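Local coordinates for flavodoxin (Bacillus cereus, PDB 6FSG), which probably serves as a low-potential electron donor to several redox enzymes, carrying electrons on a bound flavin mononucleotide, at residues I37-L46 with D67-M75. Numbering follows the deposited sequence.
Sequences IMDSPEASIL and DFLDFYDAM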
ATOM      1  N   ILE A  37      10.205  -1.104   1.774  1.00  5.30           N
ATOM      2  CA  ILE A  37      10.845  -1.014   0.460  1.00  6.32           C
ATOM      3  C   ILE A  37      12.361  -0.852   0.570  1.00  6.27           C
ATOM      4  O   ILE A  37      13.098  -1.259  -0.337  1.00  6.68           O
ATOM      5  CB  ILE A  37      10.206   0.110  -0.384  1.00  7.51           C
ATOM      6  CG1 ILE A  37      10.584  -0.038  -1.861  1.00  8.43           C
ATOM      7  CG2 ILE A  37      10.635   1.490   0.140  1.00  8.56           C
ATOM      8  CD1 ILE A  37       9.978  -1.245  -2.541  1.00  9.52           C
ATOM      9  N   MET A  38      12.848  -0.255   1.666  0.69  6.30           N
ATOM     10  CA  MET A  38      14.287  -0.085   1.838  0.69  7.67           C
ATOM     11  C   MET A  38      15.006  -1.425   1.913  0.69  8.93           C
ATOM     12  O   MET A  38      16.204  -1.483   1.623  0.69  9.64           O
ATOM     13  CB  MET A  38      14.601   0.795   3.059  0.69  7.68           C
ATOM     14  CG  MET A  38      14.351   2.295   2.826  0.69  9.66           C
ATOM     15  SD  MET A  38      14.587   3.358   4.277  0.69 10.93           S
ATOM     16  CE  MET A  38      14.528   5.003   3.550  0.69  8.60           C
ATOM     17  N   ASP A  39      14.303  -2.505   2.262  1.00  8.60           N
ATOM     18  CA  ASP A  39      14.892  -3.838   2.321  1.00  8.86           C
ATOM     19  C   ASP A  39      14.853  -4.547   0.960  1.00 10.21           C
ATOM     20  O   ASP A  39      15.194  -5.730   0.869  1.00 12.10           O
ATOM     21  CB  ASP A  39      14.249  -4.639   3.460  1.00 10.25           C
ATOM     22  CG  ASP A  39      14.447  -3.972   4.842  1.00 11.66           C
ATOM     23  OD1 ASP A  39      15.431  -3.209   5.031  1.00 14.44           O
ATOM     24  OD2 ASP A  39      13.626  -4.227   5.750  1.00 12.28           O
ATOM     25  N   SER A  40      14.487  -3.827  -0.105  1.00  9.95           N
ATOM     26  CA  SER A  40      14.639  -4.223  -1.503  1.00  9.94           C
ATOM     27  C   SER A  40      13.925  -5.506  -1.902  1.00  7.89           C
ATOM     28  O   SER A  40      14.515  -6.362  -2.569  1.00  8.87           O
ATOM     29  CB  SER A  40      16.124  -4.322  -1.884  1.00 13.51           C
ATOM     30  OG  SER A  40      16.744  -3.051  -1.799  1.00 16.21           O
ATOM     31  N   PRO A  41      12.645  -5.647  -1.583  1.00  7.35           N
ATOM     32  CA  PRO A  41      11.897  -6.800  -2.096  1.00  6.72           C
ATOM     33  C   PRO A  41      11.782  -6.765  -3.616  1.00  8.10           C
ATOM     34  O   PRO A  41      11.660  -5.703  -4.228  1.00  9.75           O
ATOM     35  CB  PRO A  41      10.523  -6.641  -1.435  1.00  7.02           C
ATOM     36  CG  PRO A  41      10.391  -5.141  -1.241  1.00  8.27           C
ATOM     37  CD  PRO A  41      11.782  -4.698  -0.854  1.00  7.31           C
ATOM     38  N   GLU A  42      11.819  -7.939  -4.228  0.64  9.24           N
ATOM     39  CA  GLU A  42      11.579  -8.036  -5.662  0.64 10.47           C
ATOM     40  C   GLU A  42      10.083  -8.133  -5.945  0.64  8.51           C
ATOM     41  O   GLU A  42       9.339  -8.801  -5.217  0.64  8.67           O
ATOM     42  CB  GLU A  42      12.327  -9.227  -6.259  0.64 12.91           C
ATOM     43  CG  GLU A  42      12.014 -10.561  -5.635  0.64 12.10           C
ATOM     44  CD  GLU A  42      12.851 -11.677  -6.234  0.64 13.74           C
ATOM     45  OE1 GLU A  42      13.792 -11.376  -6.996  0.64 15.58           O
ATOM     46  OE2 GLU A  42      12.568 -12.856  -5.943  0.64 13.71           O
ATOM     47  N   ALA A  43       9.647  -7.451  -7.012  1.00  8.30           N
ATOM     48  CA  ALA A  43       8.225  -7.390  -7.327  1.00  8.33           C
ATOM     49  C   ALA A  43       7.620  -8.768  -7.569  1.00  7.65           C
ATOM     50  O   ALA A  43       6.417  -8.953  -7.350  1.00  7.48           O
ATOM     51  CB  ALA A  43       7.973  -6.471  -8.525  1.00  8.77           C
ATOM     52  N   SER A  44       8.420  -9.744  -8.020  1.00  7.98           N
ATOM     53  CA  SER A  44       7.878 -11.071  -8.295  1.00  8.60           C
ATOM     54  C   SER A  44       7.216 -11.694  -7.073  1.00  9.08           C
ATOM     55  O   SER A  44       6.365 -12.577  -7.226  1.00 10.90           O
ATOM     56  CB  SER A  44       8.964 -12.016  -8.821  1.00  9.76           C
ATOM     57  OG  SER A  44      10.035 -12.155  -7.907  1.00 10.78           O
ATOM     58  N   ILE A  45       7.577 -11.263  -5.860  1.00  8.46           N
ATOM     59  CA  ILE A  45       6.971 -11.885  -4.685  1.00 10.56           C
ATOM     60  C   ILE A  45       5.470 -11.621  -4.627  1.00  9.77           C
ATOM     61  O   ILE A  45       4.720 -12.414  -4.045  1.00 10.76           O
ATOM     62  CB  ILE A  45       7.677 -11.541  -3.353  1.00 11.53           C
ATOM     63  CG1 ILE A  45       7.398 -10.109  -2.903  1.00 10.42           C
ATOM     64  CG2 ILE A  45       9.161 -11.827  -3.467  1.00 12.25           C
ATOM     65  CD1 ILE A  45       8.049  -9.778  -1.569  1.00 10.06           C
ATOM     66  N   LEU A  46       5.001 -10.526  -5.236  1.00  8.91           N
ATOM     67  CA  LEU A  46       3.574 -10.224  -5.201  1.00  9.46           C
ATOM     68  C   LEU A  46       2.736 -11.328  -5.829  1.00 10.43           C
ATOM     69  O   LEU A  46       1.550 -11.456  -5.503  1.00 12.50           O
ATOM     70  CB  LEU A  46       3.266  -8.916  -5.919  1.00  9.00           C
ATOM     71  CG  LEU A  46       3.906  -7.658  -5.346  1.00  7.87           C
ATOM     72  CD1 LEU A  46       3.384  -6.450  -6.075  1.00  7.10           C
ATOM     73  CD2 LEU A  46       3.683  -7.500  -3.844  1.00  8.87           C
ATOM     74  N   ASP A  67      13.006   4.921  -3.717  1.00  6.92           N
ATOM     75  CA  ASP A  67      13.263   3.515  -3.428  1.00  7.05           C
ATOM     76  C   ASP A  67      12.225   2.577  -4.034  1.00  6.86           C
ATOM     77  O   ASP A  67      12.481   1.368  -4.077  1.00  7.31           O
ATOM     78  CB  ASP A  67      13.354   3.272  -1.920  1.00  9.87           C
ATOM     79  CG  ASP A  67      14.534   3.978  -1.280  1.00 12.19           C
ATOM     80  OD1 ASP A  67      15.568   4.166  -1.958  1.00 12.82           O
ATOM     81  OD2 ASP A  67      14.424   4.343  -0.089  1.00 14.11           O
ATOM     82  N   PHE A  68      11.083   3.095  -4.514  1.00  5.92           N
ATOM     83  CA  PHE A  68      10.061   2.291  -5.182  1.00  4.59           C
ATOM     84  C   PHE A  68      10.292   2.156  -6.692  1.00  5.30           C
ATOM     85  O   PHE A  68       9.601   1.356  -7.335  1.00  5.97           O
ATOM     86  CB  PHE A  68       8.651   2.887  -4.937  1.00  5.19           C
ATOM     87  CG  PHE A  68       7.730   2.014  -4.108  1.00  4.43           C
ATOM     88  CD1 PHE A  68       7.333   0.775  -4.573  1.00  6.11           C
ATOM     89  CD2 PHE A  68       7.245   2.453  -2.879  1.00  4.28           C
ATOM     90  CE1 PHE A  68       6.488  -0.025  -3.814  1.00  6.39           C
ATOM     91  CE2 PHE A  68       6.402   1.664  -2.125  1.00  4.99           C
ATOM     92  CZ  PHE A  68       6.012   0.430  -2.592  1.00  5.73           C
ATOM     93  N   LEU A  69      11.245   2.894  -7.278  1.00  5.79           N
ATOM     94  CA  LEU A  69      11.313   2.992  -8.740  1.00  6.24           C
ATOM     95  C   LEU A  69      11.676   1.656  -9.398  1.00  6.17           C
ATOM     96  O   LEU A  69      11.063   1.267 -10.405  1.00  6.52           O
ATOM     97  CB  LEU A  69      12.280   4.111  -9.151  1.00  7.21           C
ATOM     98  CG  LEU A  69      11.838   5.532  -8.778  1.00  8.14           C
ATOM     99  CD1 LEU A  69      12.935   6.544  -9.066  1.00  9.11           C
ATOM    100  CD2 LEU A  69      10.553   5.906  -9.509  1.00 10.56           C
ATOM    101  N   ASP A  70      12.669   0.938  -8.865  1.00  7.07           N
ATOM    102  CA  ASP A  70      13.034  -0.341  -9.471  1.00  7.49           C
ATOM    103  C   ASP A  70      11.896  -1.347  -9.345  1.00  7.22           C
ATOM    104  O   ASP A  70      11.585  -2.065 -10.300  1.00  7.53           O
ATOM    105  CB  ASP A  70      14.309  -0.909  -8.851  1.00 10.49           C
ATOM    106  CG  ASP A  70      15.552  -0.123  -9.229  1.00 14.75           C
ATOM    107  OD1 ASP A  70      15.512   0.668 -10.201  1.00 16.41           O
ATOM    108  OD2 ASP A  70      16.586  -0.323  -8.557  1.00 17.79           O
ATOM    109  N   PHE A  71      11.264  -1.410  -8.169  1.00  6.52           N
ATOM    110  CA  PHE A  71      10.126  -2.304  -7.957  1.00  5.81           C
ATOM    111  C   PHE A  71       8.997  -1.988  -8.930  1.00  5.08           C
ATOM    112  O   PHE A  71       8.401  -2.893  -9.529  1.00  5.11           O
ATOM    113  CB  PHE A  71       9.672  -2.117  -6.509  1.00  5.36           C
ATOM    114  CG  PHE A  71       8.586  -3.056  -6.040  1.00  5.22           C
ATOM    115  CD1 PHE A  71       7.242  -2.791  -6.312  1.00  4.76           C
ATOM    116  CD2 PHE A  71       8.901  -4.161  -5.261  1.00  5.01           C
ATOM    117  CE1 PHE A  71       6.239  -3.622  -5.839  1.00  5.81           C
ATOM    118  CE2 PHE A  71       7.903  -4.985  -4.779  1.00  6.48           C
ATOM    119  CZ  PHE A  71       6.568  -4.724  -5.080  1.00  6.43           C
ATOM    120  N   TYR A  72       8.704  -0.699  -9.109  1.00  5.68           N
ATOM    121  CA  TYR A  72       7.651  -0.261 -10.018  1.00  5.79           C
ATOM    122  C   TYR A  72       7.929  -0.710 -11.446  1.00  6.29           C
ATOM    123  O   TYR A  72       7.022  -1.182 -12.140  1.00  6.29           O
ATOM    124  CB  TYR A  72       7.528   1.258  -9.907  1.00  5.91           C
ATOM    125  CG  TYR A  72       6.496   1.914 -10.795  1.00  5.77           C
ATOM    126  CD1 TYR A  72       5.138   1.815 -10.516  1.00  5.56           C
ATOM    127  CD2 TYR A  72       6.886   2.663 -11.894  1.00  7.88           C
ATOM    128  CE1 TYR A  72       4.200   2.436 -11.316  1.00  5.94           C
ATOM    129  CE2 TYR A  72       5.959   3.280 -12.694  1.00  8.15           C
ATOM    130  CZ  TYR A  72       4.618   3.168 -12.410  1.00  6.26           C
ATOM    131  OH  TYR A  72       3.718   3.809 -13.237  1.00  8.11           O
ATOM    132  N   ASP A  73       9.167  -0.535 -11.916  0.55  6.10           N
ATOM    133  CA  ASP A  73       9.534  -1.056 -13.229  0.55  7.17           C
ATOM    134  C   ASP A  73       9.264  -2.554 -13.305  0.55  6.77           C
ATOM    135  O   ASP A  73       8.621  -3.038 -14.244  0.55  7.18           O
ATOM    136  CB  ASP A  73      11.010  -0.763 -13.507  0.55 10.06           C
ATOM    137  CG  ASP A  73      11.291   0.718 -13.719  0.55 13.46           C
ATOM    138  OD1 ASP A  73      10.334   1.502 -13.911  0.55 14.60           O
ATOM    139  OD2 ASP A  73      12.483   1.093 -13.707  0.55 15.36           O
ATOM    140  N   ALA A  74       9.726  -3.304 -12.300  1.00  6.82           N
ATOM    141  CA  ALA A  74       9.614  -4.758 -12.318  1.00  7.01           C
ATOM    142  C   ALA A  74       8.166  -5.230 -12.281  1.00  6.57           C
ATOM    143  O   ALA A  74       7.888  -6.368 -12.682  1.00  6.73           O
ATOM    144  CB  ALA A  74      10.430  -5.347 -11.160  1.00  7.70           C
ATOM    145  N   MET A  75       7.234  -4.367 -11.868  1.00  6.13           N
ATOM    146  CA  MET A  75       5.830  -4.757 -11.856  1.00  6.60           C
ATOM    147  C   MET A  75       5.285  -4.968 -13.264  1.00  6.34           C
ATOM    148  O   MET A  75       4.268  -5.648 -13.420  1.00  7.44           O
ATOM    149  CB  MET A  75       4.976  -3.729 -11.103  1.00  5.72           C
ATOM    150  CG  MET A  75       5.183  -3.684  -9.585  1.00  6.54           C
ATOM    151  SD  MET A  75       4.193  -2.414  -8.778  1.00  6.74           S
ATOM    152  CE  MET A  75       2.574  -3.181  -8.746  1.00  7.81           C
TER
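A43 and F71 meet where the loop after strand 31-36 passes over helix 69-74. The methyl of A43 sits almost exactly above the middle of the F71 ring, its CB 4.0 Å from the ring centroid and 7° off the normal, a CH-pi contact over the face. A second CH-pi contact lies at the other end of the loop segment, where I37 CD1 rests on one face of the F68 ring, displaced toward its rim and 4.0 Å from the centroid. With CG1 of I37 anti to the backbone N (chi1 -164°) and chi2 bending the chain, CD1 comes within van der Waals range of F68 and of F71 CB.

Further apolar contacts gather at the A43 end. L46 brings CD1 to CZ of F71, 3.8 Å away, at an angle to the ring that is neither face-on nor edge-on. A43 CB also touches A74 CB at 3.8 Å and the CG methylene of M75, so this one small residue packs against the ring and against A74 and M75 alike.

No hydrogen bond joins the two segments, and polar atoms meet carbon instead. The carbonyl oxygen of P41 lies at the edge of the F71 ring, near its plane, 3.3 Å from CD2. I37 CG1 approaches the backbone O of D67 at 3.2 Å, while D67 OD2 comes near CG and CE of M38 where the two side chains cross, a contact described for one of the two conformers of M38.

Beneath the loop, I37, L46 and F71 all reach I6 of strand 2-7. The contact thus belongs to the flavodoxin fold, a five-stranded parallel sheet of order 2-1-3-4-5 flanked by helices: it packs the short helix 69-74 against the connection leading from edge strand 31-36 to strand 51-55, with M38 at the end nearer the FMN.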